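Local coordinates for protein ABC-type phosphate transport system, periplasmic component (Lactobacillus brevis, PDB 4ECF) that probably serves as the solute-binding component of an ABC transporter for phosphate import, capturing phosphate and passing it to the membrane complex, at residues D59-E64 with Y207-T212; I83-N88 with L185-V190; I122-R127 with R146-Q151; Q15-A20 with T235-L240. All blocks are in the same frame, centred on the assembly; numbering follows the deposited sequence. Where two conformers were deposited one is given.

Contact 1 (D59-E64 with Y207-T212); sequences DLFAGE and YEHLYT
Asp59 and Glu208 are neighbours across this contact, their CA atoms 4.8 Å apart, and from there the chains diverge, running at 51° to one another. In this periplasmic-binding-protein fold, loop 59-64 leaves strand 55-58 near the bound phosphate and passes over strand 205-213, which is hydrogen-bonded to strands 55-58 and 73-87 in the mixed sheet. The carbonyl oxygens of Asp59 and Tyr207 face each other as two acceptors; a water donates to Asp59 O and meets His209 NE2 at 2.8 Å. The His209 ring turns its edge to the face of Phe61 in a T-shaped stack, planes at 73°, with His209 CE1 3.5 Å above the centre of the Phe61 ring. Asp75 bonds to His209 ND1, so the imidazole is held at both nitrogens, while Leu60 O sits over one of its faces. Glu208 starts away from the loop, but a bend at chi2 (-72°) brings OE1 back to 2.6 Å from Asp59 OD1, close enough that one acid probably carries a proton; Ser11 also bonds to Asp59 OD1. Phe61 N binds OE2 of Glu64 from above the carboxylate plane, closing the loop on itself. Tyr211 has Ala62 CB over its ring face in a CH-pi contact, and its hydroxyl oxygen accepts the Ala62 N-H at 2.8 Å.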
loop_
_atom_site.group_PDB
_atom_site.type_symbol
_atom_site.label_atom_id
_atom_site.label_comp_id
_atom_site.label_asym_id
_atom_site.label_seq_id
_atom_site.Cartn_x
_atom_site.Cartn_y
_atom_site.Cartn_z
ATOM N N ASP A 59 1.866 -1.069 6.071
ATOM C CA ASP A 59 0.483 -0.706 5.697
ATOM C C ASP A 59 -0.558 -1.217 6.655
ATOM O O ASP A 59 -1.755 -0.940 6.472
ATOM C CB ASP A 59 0.104 -1.265 4.289
ATOM C CG ASP A 59 1.187 -1.094 3.282
ATOM O OD1 ASP A 59 1.781 -0.016 3.194
ATOM O OD2 ASP A 59 1.400 -2.055 2.495
ATOM N N LEU A 60 -0.141 -1.985 7.650
ATOM C CA LEU A 60 -1.047 -2.640 8.587
ATOM C C LEU A 60 -0.735 -2.232 10.036
ATOM O O LEU A 60 0.416 -1.893 10.389
ATOM C CB LEU A 60 -0.952 -4.169 8.475
ATOM C CG LEU A 60 -1.179 -4.755 7.084
ATOM C CD1 LEU A 60 -0.977 -6.283 7.112
ATOM C CD2 LEU A 60 -2.568 -4.362 6.510
ATOM N N PHE A 61 -1.725 -2.319 10.905
ATOM C CA PHE A 61 -1.441 -2.287 12.351
ATOM C C PHE A 61 -0.605 -3.512 12.732
ATOM O O PHE A 61 -0.829 -4.613 12.168
ATOM C CB PHE A 61 -2.740 -2.202 13.159
ATOM C CG PHE A 61 -3.403 -0.855 13.080
ATOM C CD1 PHE A 61 -4.218 -0.520 12.005
ATOM C CD2 PHE A 61 -3.221 0.079 14.070
ATOM C CE1 PHE A 61 -4.839 0.713 11.932
ATOM C CE2 PHE A 61 -3.833 1.327 14.001
ATOM C CZ PHE A 61 -4.659 1.628 12.932
ATOM N N ALA A 62 0.323 -3.343 13.688
ATOM C CA ALA A 62 1.267 -4.404 14.019
ATOM C C ALA A 62 0.568 -5.694 14.440
ATOM O O ALA A 62 0.968 -6.814 14.009
ATOM C CB ALA A 62 2.242 -3.954 15.085
ATOM N N GLY A 63 -0.519 -5.538 15.199
ATOM C CA GLY A 63 -1.337 -6.679 15.653
ATOM C C GLY A 63 -2.043 -7.519 14.597
ATOM O O GLY A 63 -2.520 -8.619 14.920
ATOM N N GLU A 64 -2.122 -7.023 13.359
ATOM C CA GLU A 64 -2.692 -7.760 12.220
ATOM C C GLU A 64 -1.830 -8.918 11.715
ATOM O O GLU A 64 -2.317 -9.760 10.980
ATOM C CB GLU A 64 -3.010 -6.796 11.064
ATOM C CG GLU A 64 -4.043 -5.736 11.439
ATOM C CD GLU A 64 -4.441 -4.885 10.258
ATOM O OE1 GLU A 64 -4.918 -5.471 9.261
ATOM O OE2 GLU A 64 -4.233 -3.651 10.289
ATOM N N TYR A 207 -4.079 2.786 6.448
ATOM C CA TYR A 207 -3.192 3.743 7.080
ATOM C C TYR A 207 -1.754 3.264 6.851
ATOM O O TYR A 207 -1.494 2.066 6.767
ATOM C CB TYR A 207 -3.465 3.877 8.592
ATOM C CG TYR A 207 -4.861 4.391 8.910
ATOM C CD1 TYR A 207 -5.191 5.741 8.777
ATOM C CD2 TYR A 207 -5.848 3.511 9.342
ATOM C CE1 TYR A 207 -6.490 6.198 9.066
ATOM C CE2 TYR A 207 -7.141 3.961 9.621
ATOM C CZ TYR A 207 -7.434 5.329 9.505
ATOM O OH TYR A 207 -8.732 5.794 9.788
ATOM N N GLU A 208 -0.869 4.230 6.678
ATOM C CA GLU A 208 0.587 4.009 6.561
ATOM C C GLU A 208 1.256 4.296 7.880
ATOM O O GLU A 208 1.031 5.367 8.495
ATOM C CB GLU A 208 1.178 4.912 5.493
ATOM C CG GLU A 208 0.654 4.643 4.086
ATOM C CD GLU A 208 1.165 3.360 3.472
ATOM O OE1 GLU A 208 1.007 2.278 4.105
ATOM O OE2 GLU A 208 1.707 3.467 2.356
ATOM N N HIS A 209 2.116 3.358 8.315
ATOM C CA HIS A 209 2.707 3.367 9.661
ATOM C C HIS A 209 4.223 3.355 9.608
ATOM O O HIS A 209 4.813 2.594 8.799
ATOM C CB HIS A 209 2.304 2.117 10.415
ATOM C CG HIS A 209 0.834 1.891 10.537
ATOM N ND1 HIS A 209 0.162 2.052 11.699
ATOM C CD2 HIS A 209 -0.049 1.346 9.634
ATOM C CE1 HIS A 209 -1.138 1.662 11.524
ATOM N NE2 HIS A 209 -1.266 1.251 10.241
ATOM N N LEU A 210 4.851 4.155 10.465
ATOM C CA LEU A 210 6.316 4.090 10.695
ATOM C C LEU A 210 6.491 3.570 12.119
ATOM O O LEU A 210 6.350 4.330 13.058
ATOM C CB LEU A 210 6.980 5.447 10.518
ATOM C CG LEU A 210 6.847 6.111 9.133
ATOM C CD1 LEU A 210 7.594 7.428 9.092
ATOM C CD2 LEU A 210 7.334 5.192 8.029
ATOM N N TYR A 211 6.602 2.273 12.303
ATOM C CA TYR A 211 6.794 1.687 13.605
ATOM C C TYR A 211 8.216 1.777 14.088
ATOM O O TYR A 211 9.165 1.548 13.308
ATOM C CB TYR A 211 6.394 0.193 13.546
ATOM C CG TYR A 211 4.904 -0.040 13.763
ATOM C CD1 TYR A 211 4.345 0.022 15.051
ATOM C CD2 TYR A 211 4.042 -0.244 12.686
ATOM C CE1 TYR A 211 2.984 -0.198 15.245
ATOM C CE2 TYR A 211 2.664 -0.466 12.878
ATOM C CZ TYR A 211 2.133 -0.414 14.132
ATOM O OH TYR A 211 0.767 -0.638 14.331
ATOM N N THR A 212 8.337 2.005 15.400
ATOM C CA THR A 212 9.620 1.934 16.124
ATOM C C THR A 212 9.550 0.934 17.279
ATOM O O THR A 212 8.475 0.540 17.720
ATOM C CB THR A 212 10.060 3.321 16.620
ATOM O OG1 THR A 212 9.109 3.810 17.568
ATOM C CG2 THR A 212 10.237 4.324 15.395
HETATM O O HOH W 1 -3.275 0.338 8.532
#

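Contact 2 (I83-N88 with L185-V190); sequences ITPIVN and LSLNHV. With EDO (1,2-ethanediol), chain F; EDO (1,2-ethanediol), chain K.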
loop_
_atom_site.group_PDB
_atom_site.type_symbol
_atom_site.label_atom_id
_atom_site.label_comp_id
_atom_site.label_asym_id
_atom_site.label_seq_id
_atom_site.Cartn_x
_atom_site.Cartn_y
_atom_site.Cartn_z
ATOM N N ILE A 83 -5.445 1.690 -2.632
ATOM C CA ILE A 83 -5.045 0.500 -3.413
ATOM C C ILE A 83 -6.077 0.278 -4.511
ATOM O O ILE A 83 -7.312 0.333 -4.272
ATOM C CB ILE A 83 -4.936 -0.732 -2.506
ATOM C CG1 ILE A 83 -3.803 -0.529 -1.493
ATOM C CG2 ILE A 83 -4.758 -2.046 -3.334
ATOM C CD1 ILE A 83 -3.986 -1.380 -0.261
ATOM N N THR A 84 -5.574 -0.004 -5.705
ATOM C CA THR A 84 -6.437 -0.200 -6.870
ATOM C C THR A 84 -6.059 -1.462 -7.657
ATOM O O THR A 84 -4.884 -1.796 -7.781
ATOM C CB THR A 84 -6.425 0.991 -7.817
ATOM O OG1 THR A 84 -7.362 0.771 -8.889
ATOM C CG2 THR A 84 -5.068 1.257 -8.420
ATOM N N PRO A 85 -7.068 -2.186 -8.139
ATOM C CA PRO A 85 -6.750 -3.190 -9.171
ATOM C C PRO A 85 -6.168 -2.501 -10.389
ATOM O O PRO A 85 -6.493 -1.336 -10.700
ATOM C CB PRO A 85 -8.101 -3.803 -9.525
ATOM C CG PRO A 85 -9.112 -3.218 -8.624
ATOM C CD PRO A 85 -8.522 -2.009 -7.976
ATOM N N ILE A 86 -5.232 -3.200 -11.044
ATOM C CA ILE A 86 -4.666 -2.766 -12.291
ATOM C C ILE A 86 -4.686 -3.906 -13.275
ATOM O O ILE A 86 -4.564 -5.057 -12.903
ATOM C CB ILE A 86 -3.198 -2.252 -12.145
ATOM C CG1 ILE A 86 -2.284 -3.260 -11.426
ATOM C CG2 ILE A 86 -3.161 -0.894 -11.392
ATOM C CD1 ILE A 86 -0.797 -3.012 -11.673
ATOM N N VAL A 87 -4.892 -3.572 -14.542
ATOM C CA VAL A 87 -4.919 -4.563 -15.594
ATOM C C VAL A 87 -4.027 -4.172 -16.753
ATOM O O VAL A 87 -3.692 -3.017 -16.946
ATOM C CB VAL A 87 -6.345 -4.815 -16.118
ATOM C CG1 VAL A 87 -7.264 -5.330 -15.010
ATOM C CG2 VAL A 87 -6.918 -3.568 -16.779
ATOM N N ASN A 88 -3.648 -5.181 -17.531
ATOM C CA ASN A 88 -2.958 -4.951 -18.780
ATOM C C ASN A 88 -3.889 -4.132 -19.671
ATOM O O ASN A 88 -5.100 -4.327 -19.660
ATOM C CB ASN A 88 -2.609 -6.297 -19.406
ATOM C CG ASN A 88 -1.918 -6.155 -20.751
ATOM O OD1 ASN A 88 -2.576 -6.087 -21.787
ATOM N ND2 ASN A 88 -0.599 -6.125 -20.744
ATOM N N LEU A 185 -8.564 -0.030 -12.580
ATOM C CA LEU A 185 -9.987 -0.254 -12.686
ATOM C C LEU A 185 -10.809 0.534 -11.690
ATOM O O LEU A 185 -10.462 0.615 -10.493
ATOM C CB LEU A 185 -10.308 -1.747 -12.462
ATOM C CG LEU A 185 -9.726 -2.748 -13.439
ATOM C CD1 LEU A 185 -10.124 -4.175 -13.085
ATOM C CD2 LEU A 185 -10.060 -2.455 -14.901
ATOM N N SER A 186 -11.958 1.016 -12.164
ATOM C CA SER A 186 -13.042 1.418 -11.301
ATOM C C SER A 186 -13.682 0.113 -10.790
ATOM O O SER A 186 -13.578 -0.930 -11.470
ATOM C CB SER A 186 -14.065 2.264 -12.072
ATOM O OG SER A 186 -13.525 3.558 -12.379
ATOM N N LEU A 187 -14.330 0.196 -9.631
ATOM C CA LEU A 187 -15.083 -0.927 -9.033
ATOM C C LEU A 187 -16.478 -0.417 -8.713
ATOM O O LEU A 187 -16.621 0.639 -8.025
ATOM C CB LEU A 187 -14.409 -1.462 -7.772
ATOM C CG LEU A 187 -13.063 -2.068 -8.015
ATOM C CD1 LEU A 187 -12.382 -2.418 -6.684
ATOM C CD2 LEU A 187 -13.258 -3.325 -8.844
ATOM N N ASN A 188 -17.500 -1.115 -9.184
ATOM C CA ASN A 188 -18.892 -0.683 -9.030
ATOM C C ASN A 188 -19.108 0.740 -9.576
ATOM O O ASN A 188 -19.886 1.540 -9.038
ATOM C CB ASN A 188 -19.256 -0.784 -7.528
ATOM C CG ASN A 188 -18.930 -2.145 -6.974
ATOM O OD1 ASN A 188 -19.457 -3.179 -7.456
ATOM N ND2 ASN A 188 -18.014 -2.193 -6.027
ATOM N N HIS A 189 -18.361 1.055 -10.618
ATOM C CA HIS A 189 -18.342 2.367 -11.247
ATOM C C HIS A 189 -17.998 3.500 -10.304
ATOM O O HIS A 189 -18.287 4.670 -10.614
ATOM C CB HIS A 189 -19.676 2.592 -12.008
ATOM C CG HIS A 189 -19.788 1.762 -13.264
ATOM N ND1 HIS A 189 -19.000 1.978 -14.344
ATOM C CD2 HIS A 189 -20.600 0.692 -13.579
ATOM C CE1 HIS A 189 -19.285 1.105 -15.294
ATOM N NE2 HIS A 189 -20.282 0.298 -14.837
ATOM N N VAL A 190 -17.212 3.186 -9.242
ATOM C CA VAL A 190 -16.554 4.186 -8.412
ATOM C C VAL A 190 -15.060 4.198 -8.760
ATOM O O VAL A 190 -14.430 3.134 -8.828
ATOM C CB VAL A 190 -16.717 3.832 -6.905
ATOM C CG1 VAL A 190 -16.002 4.856 -6.015
ATOM C CG2 VAL A 190 -18.215 3.700 -6.584
HETATM C C1 EDO F . -15.713 0.654 -4.805
HETATM O O1 EDO F . -16.907 -0.070 -4.430
HETATM C C2 EDO F . -14.430 0.056 -4.236
HETATM O O2 EDO F . -14.432 -0.005 -2.811
HETATM C C1 EDO K . 0.523 -7.340 -24.374
HETATM O O1 EDO K . -0.868 -7.114 -24.102
HETATM C C2 EDO K . 1.280 -6.021 -24.425
HETATM O O2 EDO K . 1.024 -5.279 -23.231
#
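Strand 73-87 and the strand 183-187 meet here as antiparallel neighbours in the mixed sheet, with Leu185 N donating to Pro85 O at 3.1 Å. That oxygen is gripped twice: Thr84 OG1, anti to the backbone N (chi1 -176°), donates from the opposite face of the carbonyl plane. Pro85 CG meets Leu187 CD1 tip to tip at 3.9 Å. Val87 crosses Leu185 at about a right angle, CG1 against CD1 at 3.6 Å and CG2 against CD2. This apolar patch belongs to the lobe of the periplasmic-binding-protein fold that also holds strand 169-174, whose Ile170 touches both Val87 and Leu185, and Phe137 of helix 132-140 lies against Pro85. Past Leu187 the chain reverses in a type I' turn to Val190, closed by paired backbone bonds between these two residues. At the far end of the other segment, Asn88 OD1 accepts from Lys90 N and its ND2 donates to Val163 O; a leucine in its place would probably leave both backbone groups without their mates. An ethanediol bridges the same amide, 3.1 Å from ND2 to its O2.

Contact 3 (I122-R127 with R146-Q151); sequences IVLINR and RSKTAQ. With PO4 (phosphate ion), chain B.
Leu124 and Ala150 pack CB to CB at 3.7 Å where loop 146-151 returns alongside strand 123-127, a parallel beta-alpha-beta connection through helix 132-140 in one lobe of the periplasmic-binding-protein fold. Asn126 N donates to Gln151 O at 2.9 Å, almost straight at 176°, while a water spans Leu124 O and Gln151 N. Leu124 places CG beside its backbone N (chi1 -60°), which carries CD1 across the extended aliphatic chain of Lys148, against CB and CD. Gln151, with CG anti to the backbone N (chi1 -175°), runs alongside Ile125, whose CD1 lies 3.2 Å from Gln151 OE1; Gln153 takes the NE2 of that amide. Asn126 directs its amide at the loop, OD1 3.2 Å from Ala150 CB and ND2 near Ser147, but the polar mate of ND2 is the Tyr172 hydroxyl, just as Ser147 OG is bonded to Glu138. An alanine at Asn126 is likely to leave that hydroxyl without its side-chain amide partner and open a gap beside Ser147 and Ala150. The next residue points the other way: Arg127 grips the bound phosphate through NH2 to O3 at 2.8 Å, with a weaker bond from NH1 to O1.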
loop_
_atom_site.group_PDB
_atom_site.type_symbol
_atom_site.label_atom_id
_atom_site.label_comp_id
_atom_site.label_asym_id
_atom_site.label_seq_id
_atom_site.Cartn_x
_atom_site.Cartn_y
_atom_site.Cartn_z
ATOM N N ILE A 122 -7.516 -14.859 -18.468
ATOM C CA ILE A 122 -7.085 -13.997 -17.367
ATOM C C ILE A 122 -5.828 -14.583 -16.723
ATOM O O ILE A 122 -5.739 -15.815 -16.547
ATOM C CB ILE A 122 -8.187 -13.855 -16.314
ATOM C CG1 ILE A 122 -9.441 -13.271 -16.955
ATOM C CG2 ILE A 122 -7.668 -13.076 -15.088
ATOM C CD1 ILE A 122 -10.621 -13.098 -16.001
ATOM N N VAL A 123 -4.855 -13.725 -16.405
ATOM C CA VAL A 123 -3.674 -14.135 -15.676
ATOM C C VAL A 123 -3.639 -13.373 -14.375
ATOM O O VAL A 123 -3.376 -12.148 -14.371
ATOM C CB VAL A 123 -2.375 -13.816 -16.477
ATOM C CG1 VAL A 123 -1.132 -14.200 -15.674
ATOM C CG2 VAL A 123 -2.392 -14.506 -17.839
ATOM N N LEU A 124 -3.885 -14.075 -13.272
ATOM C CA LEU A 124 -3.821 -13.452 -11.954
ATOM C C LEU A 124 -2.367 -13.269 -11.573
ATOM O O LEU A 124 -1.538 -14.187 -11.719
ATOM C CB LEU A 124 -4.537 -14.320 -10.892
ATOM C CG LEU A 124 -6.019 -14.588 -11.128
ATOM C CD1 LEU A 124 -6.527 -15.550 -10.057
ATOM C CD2 LEU A 124 -6.839 -13.307 -11.191
ATOM N N ILE A 125 -2.061 -12.072 -11.077
ATOM C CA ILE A 125 -0.753 -11.780 -10.496
ATOM C C ILE A 125 -0.976 -11.355 -9.048
ATOM O O ILE A 125 -1.740 -10.440 -8.780
ATOM C CB ILE A 125 -0.028 -10.666 -11.291
ATOM C CG1 ILE A 125 0.048 -11.013 -12.787
ATOM C CG2 ILE A 125 1.351 -10.396 -10.696
ATOM C CD1 ILE A 125 0.973 -12.144 -13.120
ATOM N N ASN A 126 -0.339 -12.042 -8.110
ATOM C CA ASN A 126 -0.510 -11.733 -6.692
ATOM C C ASN A 126 0.791 -11.251 -6.095
ATOM O O ASN A 126 1.884 -11.478 -6.644
ATOM C CB ASN A 126 -0.977 -12.982 -5.922
ATOM C CG ASN A 126 -2.472 -13.159 -5.985
ATOM O OD1 ASN A 126 -2.949 -14.204 -6.411
ATOM N ND2 ASN A 126 -3.206 -12.176 -5.531
ATOM N N ARG A 127 0.689 -10.567 -4.952
ATOM C CA ARG A 127 1.841 -10.414 -4.121
ATOM C C ARG A 127 1.951 -11.609 -3.193
ATOM O O ARG A 127 0.970 -12.337 -2.954
ATOM C CB ARG A 127 1.726 -9.116 -3.301
ATOM C CG ARG A 127 1.766 -7.841 -4.129
ATOM C CD ARG A 127 3.179 -7.413 -4.558
ATOM N NE ARG A 127 4.039 -7.382 -3.381
ATOM C CZ ARG A 127 4.038 -6.397 -2.497
ATOM N NH1 ARG A 127 3.268 -5.332 -2.681
ATOM N NH2 ARG A 127 4.778 -6.489 -1.422
ATOM N N ARG A 146 -10.106 -15.518 -0.312
ATOM C CA ARG A 146 -8.705 -15.860 -0.633
ATOM C C ARG A 146 -8.531 -15.983 -2.125
ATOM O O ARG A 146 -9.416 -16.503 -2.818
ATOM C CB ARG A 146 -8.326 -17.220 -0.035
ATOM C CG ARG A 146 -8.332 -17.263 1.489
ATOM C CD ARG A 146 -7.241 -16.392 2.094
ATOM N NE ARG A 146 -7.646 -14.986 2.153
ATOM C CZ ARG A 146 -8.213 -14.390 3.204
ATOM N NH1 ARG A 146 -8.457 -15.036 4.345
ATOM N NH2 ARG A 146 -8.539 -13.119 3.103
ATOM N N SER A 147 -7.394 -15.506 -2.637
ATOM C CA SER A 147 -7.096 -15.597 -4.049
ATOM C C SER A 147 -6.797 -17.047 -4.437
ATOM O O SER A 147 -6.239 -17.804 -3.632
ATOM C CB SER A 147 -5.896 -14.688 -4.359
ATOM O OG SER A 147 -6.178 -13.365 -3.942
ATOM N N LYS A 148 -7.187 -17.404 -5.646
ATOM C CA LYS A 148 -6.697 -18.560 -6.348
ATOM C C LYS A 148 -5.141 -18.482 -6.391
ATOM O O LYS A 148 -4.593 -17.418 -6.563
ATOM C CB LYS A 148 -7.273 -18.478 -7.775
ATOM C CG LYS A 148 -6.888 -19.615 -8.732
ATOM C CD LYS A 148 -7.402 -19.322 -10.143
ATOM C CE LYS A 148 -6.760 -20.156 -11.249
ATOM N NZ LYS A 148 -7.439 -19.918 -12.575
ATOM N N THR A 149 -4.449 -19.612 -6.229
ATOM C CA THR A 149 -2.991 -19.709 -6.439
ATOM C C THR A 149 -2.582 -19.159 -7.822
ATOM O O THR A 149 -3.133 -19.587 -8.850
ATOM C CB THR A 149 -2.552 -21.192 -6.310
ATOM O OG1 THR A 149 -2.852 -21.632 -4.981
ATOM C CG2 THR A 149 -1.040 -21.383 -6.595
ATOM N N ALA A 150 -1.600 -18.246 -7.826
ATOM C CA ALA A 150 -1.228 -17.406 -8.989
ATOM C C ALA A 150 0.294 -17.221 -8.984
ATOM O O ALA A 150 0.954 -17.402 -7.946
ATOM C CB ALA A 150 -1.864 -15.990 -8.893
ATOM N N GLN A 151 0.813 -16.750 -10.110
ATOM C CA GLN A 151 2.146 -16.130 -10.170
ATOM C C GLN A 151 2.249 -15.045 -9.084
ATOM O O GLN A 151 1.344 -14.213 -8.967
ATOM C CB GLN A 151 2.346 -15.475 -11.549
ATOM C CG GLN A 151 3.745 -14.902 -11.781
ATOM C CD GLN A 151 3.887 -14.188 -13.120
ATOM O OE1 GLN A 151 3.082 -14.376 -14.038
ATOM N NE2 GLN A 151 4.924 -13.367 -13.236
HETATM P P PO4 B . 3.452 -3.952 0.721
HETATM O O1 PO4 B . 2.350 -4.553 -0.143
HETATM O O2 PO4 B . 3.448 -4.455 2.119
HETATM O O3 PO4 B . 4.808 -4.083 0.085
HETATM O O4 PO4 B . 3.224 -2.364 0.792
HETATM O O HOH W 2 -0.842 -16.573 -12.472
#

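Contact 4 (Q15-A20 with T235-L240); sequences QPLVEA and TLVRQL. With EDO (1,2-ethanediol), chain I.
Leu240 CD1 presses against Ala20 CB at 3.5 Å, tighter than usual for two methyl carbons, and the same methyl lies 3.9 Å from Pro16 O. In Leu17, CG anti to the backbone N (chi1 175°) brings CD1 out to Val237 CG2 at 4.0 Å and within 4.1 Å of Leu240 CD1. Leu236 adds CD2 over the backbone of Ala20. The side chains that meet are all apolar, and the two segments share no hydrogen bond. Backbone bonds within each segment hold the turns that carry these side chains, Ala20 N to Pro16 O on one and Leu240 N to Leu236 O on the other. Away from the seam, Gln15 NE2 donates to Glu19 OE2 one turn on at 3.0 Å, and an ethanediol hydroxyl donates to Glu19 OE1. Tyr242, just past the second segment, touches Pro16 and Val237 and accepts a weak bond from Leu17 N. Helix 15-28 thus lies between strand 32-39, where Val36 meets Val18 and Glu19, and the last turn of helix 230-239 with Leu240 just after it.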
loop_
_atom_site.group_PDB
_atom_site.type_symbol
_atom_site.label_atom_id
_atom_site.label_comp_id
_atom_site.label_asym_id
_atom_site.label_seq_id
_atom_site.Cartn_x
_atom_site.Cartn_y
_atom_site.Cartn_z
ATOM N N GLN A 15 7.161 2.900 0.538
ATOM C CA GLN A 15 8.541 3.125 0.198
ATOM C C GLN A 15 8.749 4.452 -0.552
ATOM O O GLN A 15 9.701 5.201 -0.258
ATOM C CB GLN A 15 9.079 1.951 -0.599
ATOM C CG GLN A 15 10.588 2.003 -0.798
ATOM C CD GLN A 15 11.132 0.759 -1.472
ATOM O OE1 GLN A 15 10.443 -0.258 -1.590
ATOM N NE2 GLN A 15 12.401 0.829 -1.888
ATOM N N PRO A 16 7.897 4.771 -1.537
ATOM C CA PRO A 16 8.175 6.022 -2.283
ATOM C C PRO A 16 8.113 7.261 -1.397
ATOM O O PRO A 16 8.910 8.201 -1.581
ATOM C CB PRO A 16 7.061 6.041 -3.360
ATOM C CG PRO A 16 6.638 4.600 -3.500
ATOM C CD PRO A 16 6.789 3.999 -2.143
ATOM N N LEU A 17 7.163 7.298 -0.480
ATOM C CA LEU A 17 7.064 8.455 0.433
ATOM C C LEU A 17 8.281 8.518 1.404
ATOM O O LEU A 17 8.852 9.609 1.665
ATOM C CB LEU A 17 5.770 8.408 1.248
ATOM C CG LEU A 17 5.587 9.474 2.318
ATOM C CD1 LEU A 17 5.707 10.880 1.708
ATOM C CD2 LEU A 17 4.236 9.280 3.035
ATOM N N VAL A 18 8.681 7.377 1.935
ATOM C CA VAL A 18 9.831 7.322 2.856
ATOM C C VAL A 18 11.130 7.712 2.143
ATOM O O VAL A 18 11.940 8.464 2.654
ATOM C CB VAL A 18 9.905 5.990 3.644
ATOM C CG1 VAL A 18 11.095 6.047 4.588
ATOM C CG2 VAL A 18 8.596 5.744 4.409
ATOM N N GLU A 19 11.297 7.252 0.912
ATOM C CA GLU A 19 12.458 7.619 0.131
ATOM C C GLU A 19 12.473 9.124 -0.181
ATOM O O GLU A 19 13.504 9.794 -0.108
ATOM C CB GLU A 19 12.515 6.826 -1.176
ATOM C CG GLU A 19 12.876 5.392 -0.944
ATOM C CD GLU A 19 12.936 4.572 -2.206
ATOM O OE1 GLU A 19 12.295 4.979 -3.195
ATOM O OE2 GLU A 19 13.608 3.516 -2.174
ATOM N N ALA A 20 11.326 9.657 -0.612
ATOM C CA ALA A 20 11.274 11.091 -0.964
ATOM C C ALA A 20 11.472 11.987 0.261
ATOM O O ALA A 20 12.243 12.971 0.205
ATOM C CB ALA A 20 9.980 11.445 -1.698
ATOM N N THR A 235 2.390 19.075 1.514
ATOM C CA THR A 235 3.141 19.110 0.281
ATOM C C THR A 235 3.446 17.691 -0.254
ATOM O O THR A 235 2.724 17.128 -1.098
ATOM C CB THR A 235 4.438 19.962 0.487
ATOM O OG1 THR A 235 5.207 19.452 1.613
ATOM C CG2 THR A 235 4.096 21.449 0.732
ATOM N N LEU A 236 4.510 17.100 0.257
ATOM C CA LEU A 236 5.091 15.905 -0.325
ATOM C C LEU A 236 4.132 14.711 -0.275
ATOM O O LEU A 236 3.999 13.949 -1.236
ATOM C CB LEU A 236 6.399 15.616 0.421
ATOM C CG LEU A 236 7.506 14.777 -0.208
ATOM C CD1 LEU A 236 7.920 15.427 -1.519
ATOM C CD2 LEU A 236 8.690 14.693 0.762
ATOM N N VAL A 237 3.431 14.561 0.847
ATOM C CA VAL A 237 2.505 13.438 1.035
ATOM C C VAL A 237 1.465 13.386 -0.082
ATOM O O VAL A 237 1.294 12.380 -0.763
ATOM C CB VAL A 237 1.897 13.480 2.483
ATOM C CG1 VAL A 237 0.699 12.549 2.620
ATOM C CG2 VAL A 237 2.993 13.188 3.484
ATOM N N ARG A 238 0.825 14.532 -0.315
ATOM C CA ARG A 238 -0.169 14.687 -1.364
ATOM C C ARG A 238 0.403 14.576 -2.792
ATOM O O ARG A 238 -0.186 13.961 -3.657
ATOM C CB ARG A 238 -0.913 16.027 -1.155
ATOM C CG ARG A 238 -1.238 16.302 0.317
ATOM C CD ARG A 238 -2.331 17.342 0.516
ATOM N NE ARG A 238 -2.585 17.631 1.943
ATOM C CZ ARG A 238 -3.620 18.352 2.391
ATOM N NH1 ARG A 238 -4.514 18.847 1.531
ATOM N NH2 ARG A 238 -3.781 18.574 3.699
ATOM N N GLN A 239 1.581 15.160 -3.032
ATOM C CA GLN A 239 2.210 15.060 -4.360
ATOM C C GLN A 239 2.479 13.646 -4.821
ATOM O O GLN A 239 2.421 13.354 -6.005
ATOM C CB GLN A 239 3.564 15.746 -4.383
ATOM C CG GLN A 239 3.582 17.235 -4.230
ATOM C CD GLN A 239 4.995 17.688 -3.888
ATOM O OE1 GLN A 239 5.996 17.166 -4.429
ATOM N NE2 GLN A 239 5.090 18.612 -2.962
ATOM N N LEU A 240 2.822 12.752 -3.896
ATOM C CA LEU A 240 3.170 11.399 -4.269
ATOM C C LEU A 240 1.972 10.444 -4.328
ATOM O O LEU A 240 2.145 9.245 -4.493
ATOM C CB LEU A 240 4.265 10.868 -3.310
ATOM C CG LEU A 240 5.639 11.523 -3.486
ATOM C CD1 LEU A 240 6.562 11.189 -2.327
ATOM C CD2 LEU A 240 6.261 11.077 -4.805
HETATM C C1 EDO I . 10.854 1.856 -5.215
HETATM O O1 EDO I . 10.226 1.369 -6.408
HETATM C C2 EDO I . 9.901 2.800 -4.495
HETATM O O2 EDO I . 10.231 4.170 -4.766
#

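Along the chain the contacts are nested: contact 4 closes the longest loop and encloses contact 1, which encloses contact 2, which encloses contact 3. Contacts 1, 2 and 3 reach the same mixed sheet, where strands 205-213 and 73-87 are neighbours, yet contacts 1 and 2 lie on opposite sides of the chain's centre, their centres 25 Å apart. Contact 4 sits about 17 Å from contact 1 between centres and touches it, Val18 CG2 against Leu210 CD2 at 3.9 Å. Contacts 2 and 3 are 16 Å apart between centres. Asp59 of contact 1 and Arg127 of contact 3 both approach the bound phosphate, consistent with a ligand site between two lobes.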